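Local coordinates for protein putative decarboxylase involved in desferrioxamine biosynthesis (PDB 5O5C) that probably decarboxylates lysine with the cofactor pyridoxal 5'-phosphate, in the pathway that makes the siderophore desferrioxamine, at residues 131-136 / 377-382; 147-152 / 161-166; 172-177 / 294-299. All coordinates share one frame; numbering follows the deposited sequence.

How the contacts relate
The contacts stand at different distances from the dimer's two active sites. Contact 3 holds the pyridine end of the cofactor of this chain. Contact 1 reaches the phosphate of the other cofactor, held by the second subunit. Contact 2 lies between them, with its centre about 16 Å from that of contact 1 and about 15 Å from that of contact 3. Its F166 side chain is about 11 Å from PLP. Contacts 1 and 2 meet where R381 NH2 packs on I165 CD1 at 3.4 Å. Contacts 1 and 3 are tied by Q378 OE1 and Q172 NE2, 3.0 Å apart in a probable hydrogen bond. Strand 163-167 of contact 2 leads into helix 170-189 of contact 3.

Contact 1 of 3, residues 131-136 / 377-382; sequences SVDTWD and IQTTRR. With PLP (pyridoxal-5'-phosphate), chain G.
V132 N donates to R381 O at 2.8 Å in the main bond between two loops. A weak bond from R381 N to S131 OG, 3.3 Å long, lies beside it. The enzyme is a group II decarboxylase of PLP fold type I, whose active sites are built by two subunits. Loop 377-382 brings T380 to a cofactor of the second subunit, and 131-136 packs behind it. The cofactor is also hydrogen-bonded to T171, T273 and H329 of that subunit. Both T380 N, at 3.2 Å, and T380 OG1, at 2.7 Å, bind the phosphate oxygen O3P. With chi1 at -66°, OG1 sits on the same side as the backbone N, and the two can clasp one oxygen. T379 turns its hydroxyl to T171 of the second subunit. Farther out, the R381 chain bends at chi3 (88°) and crosses V132 at about a right angle. Its guanidinium is pinned by a salt bridge to E145. D133 CB presses on T379 O at 3.0 Å, and the carboxylate oxygen D133 OD2 lies 3.9 Å from T379 CG2. V132 CG2 lies over one face of the R381 guanidinium, toward its rim, 3.1 Å from NH2.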
loop_
_atom_site.group_PDB
_atom_site.type_symbol
_atom_site.label_atom_id
_atom_site.label_comp_id
_atom_site.label_asym_id
_atom_site.label_seq_id
_atom_site.Cartn_x
_atom_site.Cartn_y
_atom_site.Cartn_z
ATOM N N SER B 131 -5.252 -0.946 12.232
ATOM C CA SER B 131 -4.742 -1.898 11.213
ATOM C C SER B 131 -5.738 -3.017 10.929
ATOM O O SER B 131 -6.006 -3.842 11.818
ATOM C CB SER B 131 -3.431 -2.519 11.690
ATOM O OG SER B 131 -2.940 -3.456 10.733
ATOM N N VAL B 132 -6.262 -3.088 9.701
ATOM C CA VAL B 132 -7.373 -3.991 9.367
ATOM C C VAL B 132 -6.967 -5.382 8.867
ATOM O O VAL B 132 -7.785 -6.095 8.298
ATOM C CB VAL B 132 -8.363 -3.370 8.366
ATOM C CG1 VAL B 132 -8.838 -2.017 8.855
ATOM C CG2 VAL B 132 -7.773 -3.239 6.975
ATOM N N ASP B 133 -5.716 -5.767 9.106
ATOM C CA ASP B 133 -5.284 -7.120 8.902
ATOM C C ASP B 133 -5.928 -8.092 9.897
ATOM O O ASP B 133 -6.295 -9.190 9.499
ATOM C CB ASP B 133 -3.768 -7.238 8.864
ATOM C CG ASP B 133 -3.099 -6.744 10.101
ATOM O OD1 ASP B 133 -3.621 -5.796 10.726
ATOM O OD2 ASP B 133 -2.055 -7.308 10.459
ATOM N N THR B 134 -6.131 -7.668 11.145
ATOM C CA THR B 134 -6.738 -8.538 12.132
ATOM C C THR B 134 -7.834 -7.884 12.924
ATOM O O THR B 134 -7.873 -6.676 13.151
ATOM C CB THR B 134 -5.705 -9.120 13.155
ATOM O OG1 THR B 134 -5.137 -8.044 13.908
ATOM C CG2 THR B 134 -4.616 -9.889 12.477
ATOM N N TRP B 135 -8.723 -8.706 13.421
ATOM C CA TRP B 135 -9.827 -8.168 14.236
ATOM C C TRP B 135 -9.261 -7.457 15.498
ATOM O O TRP B 135 -9.718 -6.337 15.883
ATOM C CB TRP B 135 -10.852 -9.236 14.553
ATOM C CG TRP B 135 -11.602 -8.967 15.761
ATOM C CD1 TRP B 135 -11.246 -9.312 17.037
ATOM C CD2 TRP B 135 -12.814 -8.279 15.857
ATOM N NE1 TRP B 135 -12.163 -8.881 17.903
ATOM C CE2 TRP B 135 -13.154 -8.246 17.209
ATOM C CE3 TRP B 135 -13.704 -7.753 14.917
ATOM C CZ2 TRP B 135 -14.306 -7.670 17.654
ATOM C CZ3 TRP B 135 -14.779 -7.181 15.340
ATOM C CH2 TRP B 135 -15.111 -7.139 16.713
ATOM N N ASP B 136 -8.210 -8.017 16.055
ATOM C CA ASP B 136 -7.648 -7.460 17.311
ATOM C C ASP B 136 -6.822 -6.154 17.137
ATOM O O ASP B 136 -6.289 -5.646 18.108
ATOM C CB ASP B 136 -6.918 -8.532 18.097
ATOM C CG ASP B 136 -5.682 -9.040 17.419
ATOM O OD1 ASP B 136 -5.237 -8.454 16.421
ATOM O OD2 ASP B 136 -5.184 -10.097 17.833
ATOM N N ILE B 377 -2.010 -10.095 0.587
ATOM C CA ILE B 377 -0.583 -10.221 0.446
ATOM C C ILE B 377 0.186 -9.106 1.183
ATOM O O ILE B 377 1.425 -9.024 1.088
ATOM C CB ILE B 377 -0.083 -10.373 -1.047
ATOM C CG1 ILE B 377 -0.543 -9.246 -1.916
ATOM C CG2 ILE B 377 -0.452 -11.733 -1.641
ATOM C CD1 ILE B 377 0.487 -8.811 -2.903
ATOM N N GLN B 378 -0.534 -8.259 1.917
ATOM C CA GLN B 378 0.063 -7.351 2.891
ATOM C C GLN B 378 -0.143 -7.930 4.303
ATOM O O GLN B 378 -0.983 -8.828 4.523
ATOM C CB GLN B 378 -0.644 -5.985 2.817
ATOM C CG GLN B 378 -0.555 -5.246 1.470
ATOM C CD GLN B 378 -1.464 -4.017 1.373
ATOM O OE1 GLN B 378 -2.611 -4.107 0.994
ATOM N NE2 GLN B 378 -0.931 -2.877 1.672
ATOM N N THR B 379 0.576 -7.350 5.259
ATOM C CA THR B 379 0.330 -7.578 6.642
ATOM C C THR B 379 -0.378 -6.356 7.268
ATOM O O THR B 379 -1.552 -6.167 7.071
ATOM C CB THR B 379 1.607 -8.066 7.364
ATOM O OG1 THR B 379 2.245 -9.127 6.616
ATOM C CG2 THR B 379 1.216 -8.664 8.756
ATOM N N THR B 380 0.335 -5.490 7.969
ATOM C CA THR B 380 -0.205 -4.261 8.446
ATOM C C THR B 380 -0.879 -3.452 7.327
ATOM O O THR B 380 -0.262 -3.178 6.303
ATOM C CB THR B 380 0.915 -3.416 9.048
ATOM O OG1 THR B 380 1.379 -4.091 10.172
ATOM C CG2 THR B 380 0.439 -2.072 9.468
ATOM N N ARG B 381 -2.121 -3.077 7.537
ATOM C CA ARG B 381 -2.888 -2.422 6.506
ATOM C C ARG B 381 -3.859 -1.401 7.095
ATOM O O ARG B 381 -4.533 -1.684 8.038
ATOM C CB ARG B 381 -3.618 -3.450 5.676
ATOM C CG ARG B 381 -4.136 -2.931 4.357
ATOM C CD ARG B 381 -4.787 -4.076 3.580
ATOM N NE ARG B 381 -6.211 -4.235 3.916
ATOM C CZ ARG B 381 -6.761 -5.282 4.509
ATOM N NH1 ARG B 381 -6.038 -6.320 4.941
ATOM N NH2 ARG B 381 -8.063 -5.282 4.716
ATOM N N ARG B 382 -3.910 -0.240 6.485
ATOM C CA ARG B 382 -4.679 0.892 6.946
ATOM C C ARG B 382 -6.139 0.778 6.511
ATOM O O ARG B 382 -6.480 0.039 5.613
ATOM C CB ARG B 382 -4.010 2.194 6.475
ATOM C CG ARG B 382 -4.238 2.591 5.017
ATOM C CD ARG B 382 -3.356 3.720 4.568
ATOM N NE ARG B 382 -3.595 4.925 5.309
ATOM C CZ ARG B 382 -4.301 5.997 4.928
ATOM N NH1 ARG B 382 -4.881 6.102 3.740
ATOM N NH2 ARG B 382 -4.414 7.008 5.791
HETATM N N1 PLP G . 9.284 -7.954 9.676
HETATM C C2 PLP G . 9.183 -7.805 11.023
HETATM C C2A PLP G . 10.346 -8.072 11.928
HETATM C C3 PLP G . 7.932 -7.328 11.625
HETATM O O3 PLP G . 7.856 -7.193 12.980
HETATM C C4 PLP G . 6.795 -7.056 10.709
HETATM C C4A PLP G . 5.497 -6.562 11.230
HETATM C C5 PLP G . 7.027 -7.268 9.248
HETATM C C6 PLP G . 8.284 -7.696 8.810
HETATM C C5A PLP G . 5.919 -6.986 8.248
HETATM O O4P PLP G . 5.667 -5.577 8.194
HETATM P P PLP G . 4.185 -4.980 7.950
HETATM O O1P PLP G . 4.422 -3.491 8.101
HETATM O O2P PLP G . 3.879 -5.421 6.537
HETATM O O3P PLP G . 3.314 -5.555 9.018
#

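Contact 2 of 3, residues 147-152 / 161-166; sequences KVIDWT and GADGIF
I149 and F166 slide past each other in opposite directions, while the V148 side chain crosses that of F166 at about a right angle. The V148 methyl CG1 comes to the ring edge, near its plane, 3.8 Å from F166 CZ. I149 approaches the same ring obliquely, with CG1 4.0 Å from F166 CE1. These side chains fasten helix 140-156 to strand 163-167, an edge strand, within this chain, of the mixed sheet of the large PLP-binding domain. The helix comes just before the strand in the chain. The short segments cross at 127°, their axes 8.0 Å apart at closest approach.

I149 makes most of the contact from the helix. Its two branches part over the backbone of G164. CG1 stands anti to the carbonyl carbon (chi1 -78°) and carries CD1 down to the strand, 2.9 Å from G164 O. That is tighter than a methyl and an oxygen normally sit, so the exact distance is doubtful. The other branch, CG2, rests 3.6 Å from G164 N and 3.9 Å from D163 OD1. That carboxylate oxygen also accepts from G164 N at 2.7 Å, from above its plane, and forms a salt bridge with K375. The F166 ring also meets that of Y328, with the planes about 25° apart.

No hydrogen bond joins helix to strand here. The grip is apolar and depends on shape, while G164 O, beside I149, is bonded to K375, and farther along F166 N is bonded to E145.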
loop_
_atom_site.group_PDB
_atom_site.type_symbol
_atom_site.label_atom_id
_atom_site.label_comp_id
_atom_site.label_asym_id
_atom_site.label_seq_id
_atom_site.Cartn_x
_atom_site.Cartn_y
_atom_site.Cartn_z
ATOM N N LYS B 147 -18.400 -5.016 4.605
ATOM C CA LYS B 147 -19.552 -4.265 4.062
ATOM C C LYS B 147 -19.249 -3.567 2.756
ATOM O O LYS B 147 -19.926 -3.761 1.755
ATOM C CB LYS B 147 -20.055 -3.229 5.098
ATOM C CG LYS B 147 -21.546 -3.025 5.101
ATOM C CD LYS B 147 -22.236 -3.979 6.063
ATOM C CE LYS B 147 -23.733 -3.981 5.819
ATOM N NZ LYS B 147 -24.436 -4.976 6.675
ATOM N N VAL B 148 -18.209 -2.751 2.723
ATOM C CA VAL B 148 -17.855 -2.140 1.450
ATOM C C VAL B 148 -17.555 -3.120 0.331
ATOM O O VAL B 148 -17.950 -2.890 -0.799
ATOM C CB VAL B 148 -16.713 -1.111 1.533
ATOM C CG1 VAL B 148 -16.528 -0.462 0.185
ATOM C CG2 VAL B 148 -17.053 -0.027 2.524
ATOM N N ILE B 149 -16.788 -4.158 0.646
ATOM C CA ILE B 149 -16.498 -5.229 -0.252
ATOM C C ILE B 149 -17.741 -5.921 -0.797
ATOM O O ILE B 149 -17.872 -6.091 -2.025
ATOM C CB ILE B 149 -15.587 -6.263 0.449
ATOM C CG1 ILE B 149 -14.182 -5.719 0.442
ATOM C CG2 ILE B 149 -15.587 -7.597 -0.269
ATOM C CD1 ILE B 149 -13.245 -6.591 1.185
ATOM N N ASP B 150 -18.617 -6.316 0.117
ATOM C CA ASP B 150 -19.871 -7.019 -0.230
ATOM C C ASP B 150 -20.754 -6.110 -1.052
ATOM O O ASP B 150 -21.286 -6.563 -2.013
ATOM C CB ASP B 150 -20.668 -7.432 0.974
ATOM C CG ASP B 150 -20.005 -8.548 1.814
ATOM O OD1 ASP B 150 -19.155 -9.371 1.357
ATOM O OD2 ASP B 150 -20.414 -8.595 2.972
ATOM N N TRP B 151 -20.900 -4.847 -0.670
ATOM C CA TRP B 151 -21.611 -3.870 -1.512
ATOM C C TRP B 151 -21.015 -3.764 -2.929
ATOM O O TRP B 151 -21.749 -3.676 -3.924
ATOM C CB TRP B 151 -21.624 -2.490 -0.851
ATOM C CG TRP B 151 -22.224 -1.377 -1.705
ATOM C CD1 TRP B 151 -23.543 -1.041 -1.768
ATOM C CD2 TRP B 151 -21.530 -0.441 -2.568
ATOM N NE1 TRP B 151 -23.725 0.007 -2.635
ATOM C CE2 TRP B 151 -22.513 0.415 -3.128
ATOM C CE3 TRP B 151 -20.192 -0.266 -2.945
ATOM C CZ2 TRP B 151 -22.209 1.440 -4.050
ATOM C CZ3 TRP B 151 -19.876 0.769 -3.875
ATOM C CH2 TRP B 151 -20.899 1.610 -4.406
ATOM N N THR B 152 -19.691 -3.743 -3.026
ATOM C CA THR B 152 -19.051 -3.713 -4.351
ATOM C C THR B 152 -19.380 -4.973 -5.130
ATOM O O THR B 152 -19.765 -4.939 -6.295
ATOM C CB THR B 152 -17.530 -3.490 -4.246
ATOM O OG1 THR B 152 -17.311 -2.282 -3.533
ATOM C CG2 THR B 152 -16.975 -3.323 -5.582
ATOM N N GLY B 161 -20.719 -17.226 -3.400
ATOM C CA GLY B 161 -19.450 -17.408 -2.621
ATOM C C GLY B 161 -18.233 -16.531 -2.941
ATOM O O GLY B 161 -17.057 -16.928 -2.698
ATOM N N ALA B 162 -18.482 -15.356 -3.504
ATOM C CA ALA B 162 -17.441 -14.392 -3.827
ATOM C C ALA B 162 -16.958 -13.585 -2.636
ATOM O O ALA B 162 -17.658 -13.451 -1.595
ATOM C CB ALA B 162 -17.901 -13.473 -4.938
ATOM N N ASP B 163 -15.771 -13.008 -2.802
ATOM C CA ASP B 163 -15.166 -12.177 -1.752
ATOM C C ASP B 163 -14.093 -11.238 -2.306
ATOM O O ASP B 163 -13.717 -11.315 -3.492
ATOM C CB ASP B 163 -14.554 -13.094 -0.707
ATOM C CG ASP B 163 -14.388 -12.444 0.670
ATOM O OD1 ASP B 163 -14.605 -11.237 0.878
ATOM O OD2 ASP B 163 -13.995 -13.186 1.575
ATOM N N GLY B 164 -13.570 -10.370 -1.450
ATOM C CA GLY B 164 -12.429 -9.519 -1.857
ATOM C C GLY B 164 -11.681 -8.869 -0.734
ATOM O O GLY B 164 -11.952 -9.120 0.426
ATOM N N ILE B 165 -10.755 -7.993 -1.084
ATOM C CA ILE B 165 -9.883 -7.398 -0.107
ATOM C C ILE B 165 -9.415 -6.025 -0.606
ATOM O O ILE B 165 -9.337 -5.785 -1.791
ATOM C CB ILE B 165 -8.721 -8.367 0.166
ATOM C CG1 ILE B 165 -7.722 -7.779 1.127
ATOM C CG2 ILE B 165 -8.024 -8.770 -1.108
ATOM C CD1 ILE B 165 -8.160 -7.837 2.545
ATOM N N PHE B 166 -9.146 -5.115 0.315
ATOM C CA PHE B 166 -8.572 -3.861 -0.063
ATOM C C PHE B 166 -7.037 -4.048 -0.130
ATOM O O PHE B 166 -6.405 -4.637 0.764
ATOM C CB PHE B 166 -8.982 -2.772 0.890
ATOM C CG PHE B 166 -10.293 -2.107 0.556
ATOM C CD1 PHE B 166 -11.499 -2.653 0.970
ATOM C CD2 PHE B 166 -10.317 -0.866 -0.103
ATOM C CE1 PHE B 166 -12.711 -2.038 0.665
ATOM C CE2 PHE B 166 -11.530 -0.235 -0.404
ATOM C CZ PHE B 166 -12.720 -0.809 -0.007
#

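Contact 3 of 3, residues 172-177 / 294-299; sequences QSNLMA and WMHVDA. With PLP (pyridoxal-5'-phosphate), chain H.
Helix 172-177 runs almost exactly antiparallel to strand 294-299, at 175° with axes 9.8 Å apart, and sets N174 beside D298 and A177 beside H296. N174 uses both ends of its amide. Its OD1 accepts from H296 NE2 at 2.9 Å. The bond leaves nearly in the plane of the imidazole but arrives above the carbonyl plane of N174, and amide and ring planes stand 89° apart. Its ND2 donates to D298 OD2 at 3.0 Å, from well above the carboxylate plane, and also bonds S218 OG. With CG anti to the carbonyl carbon (chi1 -76°), the amide of N174 lies between histidine and aspartate and links the two.

The strand is a parallel member of the central sheet of fold type I PLP enzymes, and the helix packs on that sheet. An aspartate facing the pyridine nitrogen is a hallmark of this fold. Here D298 OD2 lies 2.8 Å from N1 of the cofactor and OD1 lies 3.0 Å from it. N174 both bonds the carboxylate that faces N1 and lines the pocket, its ND2 3.6 Å from C6 of the pyridine ring.

H296 is held on several sides. Its ND1 is hydrogen-bonded to S323 OG, D298 N lies over one ring face, toward the rim, and A177 CB sits over the centre of the opposite face, 3.4 Å from the centroid, in a CH-pi contact. Next along the strand face, the W294 ring lies under A177 O, 4.2 Å from NE1, while the indole N-H is bonded to S323.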
loop_
_atom_site.group_PDB
_atom_site.type_symbol
_atom_site.label_atom_id
_atom_site.label_comp_id
_atom_site.label_asym_id
_atom_site.label_seq_id
_atom_site.Cartn_x
_atom_site.Cartn_y
_atom_site.Cartn_z
ATOM N N GLN B 172 -1.176 -3.930 -7.144
ATOM C CA GLN B 172 -1.172 -5.078 -6.243
ATOM C C GLN B 172 -2.400 -5.968 -6.487
ATOM O O GLN B 172 -2.311 -7.176 -6.404
ATOM C CB GLN B 172 -1.137 -4.602 -4.788
ATOM C CG GLN B 172 -1.121 -5.662 -3.732
ATOM C CD GLN B 172 -1.390 -5.067 -2.354
ATOM O OE1 GLN B 172 -0.997 -3.983 -2.086
ATOM N NE2 GLN B 172 -2.158 -5.751 -1.534
ATOM N N SER B 173 -3.546 -5.378 -6.817
ATOM C CA SER B 173 -4.718 -6.209 -7.198
ATOM C C SER B 173 -4.434 -7.102 -8.438
ATOM O O SER B 173 -4.778 -8.335 -8.438
ATOM C CB SER B 173 -5.908 -5.299 -7.410
ATOM O OG SER B 173 -6.069 -4.482 -6.223
ATOM N N ASN B 174 -3.772 -6.511 -9.444
ATOM C CA ASN B 174 -3.375 -7.243 -10.659
ATOM C C ASN B 174 -2.343 -8.289 -10.348
ATOM O O ASN B 174 -2.375 -9.351 -10.939
ATOM C CB ASN B 174 -2.901 -6.349 -11.799
ATOM C CG ASN B 174 -4.042 -5.639 -12.515
ATOM O OD1 ASN B 174 -5.214 -6.021 -12.387
ATOM N ND2 ASN B 174 -3.705 -4.626 -13.299
ATOM N N LEU B 175 -1.462 -8.024 -9.385
ATOM C CA LEU B 175 -0.525 -9.067 -8.960
ATOM C C LEU B 175 -1.284 -10.241 -8.346
ATOM O O LEU B 175 -1.008 -11.418 -8.699
ATOM C CB LEU B 175 0.525 -8.540 -8.009
ATOM C CG LEU B 175 1.437 -9.570 -7.333
ATOM C CD1 LEU B 175 2.145 -10.400 -8.367
ATOM C CD2 LEU B 175 2.425 -8.832 -6.441
ATOM N N MET B 176 -2.276 -9.932 -7.515
ATOM C CA MET B 176 -2.988 -10.993 -6.809
ATOM C C MET B 176 -3.754 -11.811 -7.825
ATOM O O MET B 176 -3.798 -13.042 -7.705
ATOM C CB MET B 176 -3.947 -10.448 -5.742
ATOM C CG MET B 176 -3.303 -9.777 -4.564
ATOM S SD MET B 176 -4.646 -9.298 -3.467
ATOM C CE MET B 176 -3.819 -8.439 -2.135
ATOM N N ALA B 177 -4.290 -11.136 -8.851
ATOM C CA ALA B 177 -5.014 -11.811 -9.954
ATOM C C ALA B 177 -4.176 -12.820 -10.748
ATOM O O ALA B 177 -4.632 -13.974 -11.007
ATOM C CB ALA B 177 -5.682 -10.819 -10.896
ATOM N N TRP B 294 -8.579 -18.708 -16.654
ATOM C CA TRP B 294 -8.974 -17.756 -15.645
ATOM C C TRP B 294 -9.309 -16.467 -16.406
ATOM O O TRP B 294 -8.534 -16.063 -17.266
ATOM C CB TRP B 294 -7.816 -17.511 -14.669
ATOM C CG TRP B 294 -8.097 -16.552 -13.563
ATOM C CD1 TRP B 294 -8.211 -15.173 -13.640
ATOM C CD2 TRP B 294 -8.339 -16.887 -12.212
ATOM N NE1 TRP B 294 -8.491 -14.649 -12.391
ATOM C CE2 TRP B 294 -8.558 -15.678 -11.501
ATOM C CE3 TRP B 294 -8.351 -18.092 -11.517
ATOM C CZ2 TRP B 294 -8.782 -15.651 -10.133
ATOM C CZ3 TRP B 294 -8.582 -18.065 -10.212
ATOM C CH2 TRP B 294 -8.807 -16.845 -9.511
ATOM N N MET B 295 -10.460 -15.873 -16.102
ATOM C CA MET B 295 -10.790 -14.544 -16.586
ATOM C C MET B 295 -10.597 -13.509 -15.497
ATOM O O MET B 295 -11.260 -13.514 -14.437
ATOM C CB MET B 295 -12.199 -14.451 -17.134
ATOM C CG MET B 295 -12.398 -13.280 -18.082
ATOM S SD MET B 295 -14.145 -12.943 -18.338
ATOM C CE MET B 295 -14.091 -11.438 -19.290
ATOM N N HIS B 296 -9.674 -12.606 -15.763
ATOM C CA HIS B 296 -9.490 -11.488 -14.887
ATOM C C HIS B 296 -9.975 -10.222 -15.580
ATOM O O HIS B 296 -9.582 -9.920 -16.713
ATOM C CB HIS B 296 -8.040 -11.375 -14.498
ATOM C CG HIS B 296 -7.732 -10.109 -13.795
ATOM N ND1 HIS B 296 -8.358 -9.768 -12.624
ATOM C CD2 HIS B 296 -6.906 -9.081 -14.108
ATOM C CE1 HIS B 296 -7.867 -8.629 -12.199
ATOM N NE2 HIS B 296 -7.026 -8.158 -13.105
ATOM N N VAL B 297 -10.871 -9.499 -14.927
ATOM C CA VAL B 297 -11.280 -8.193 -15.455
ATOM C C VAL B 297 -10.506 -7.095 -14.750
ATOM O O VAL B 297 -10.616 -6.962 -13.533
ATOM C CB VAL B 297 -12.797 -8.010 -15.364
ATOM C CG1 VAL B 297 -13.217 -6.582 -15.639
ATOM C CG2 VAL B 297 -13.428 -8.915 -16.376
ATOM N N ASP B 298 -9.674 -6.359 -15.485
ATOM C CA ASP B 298 -9.001 -5.164 -14.938
ATOM C C ASP B 298 -9.922 -3.979 -15.115
ATOM O O ASP B 298 -10.050 -3.441 -16.204
ATOM C CB ASP B 298 -7.630 -4.968 -15.548
ATOM C CG ASP B 298 -6.853 -3.823 -14.946
ATOM O OD1 ASP B 298 -7.385 -3.014 -14.166
ATOM O OD2 ASP B 298 -5.695 -3.686 -15.286
ATOM N N ALA B 299 -10.555 -3.569 -14.027
ATOM C CA ALA B 299 -11.536 -2.491 -14.053
ATOM C C ALA B 299 -11.070 -1.226 -13.303
ATOM O O ALA B 299 -11.857 -0.461 -12.761
ATOM C CB ALA B 299 -12.848 -2.996 -13.518
HETATM N N1 PLP H . -5.075 -1.158 -14.333
HETATM C C2 PLP H . -5.534 -0.133 -15.080
HETATM C C2A PLP H . -6.570 -0.364 -16.139
HETATM C C3 PLP H . -5.014 1.217 -14.823
HETATM O O3 PLP H . -5.441 2.303 -15.549
HETATM C C4 PLP H . -4.012 1.333 -13.735
HETATM C C4A PLP H . -3.361 2.625 -13.429
HETATM C C5 PLP H . -3.593 0.140 -12.997
HETATM C C6 PLP H . -4.146 -1.070 -13.367
HETATM C C5A PLP H . -2.561 0.257 -11.899
HETATM O O4P PLP H . -3.263 0.928 -10.840
HETATM P P PLP H . -2.626 1.535 -9.485
HETATM O O1P PLP H . -1.888 2.755 -9.933
HETATM O O2P PLP H . -3.830 1.919 -8.663
HETATM O O3P PLP H . -1.747 0.535 -8.821
#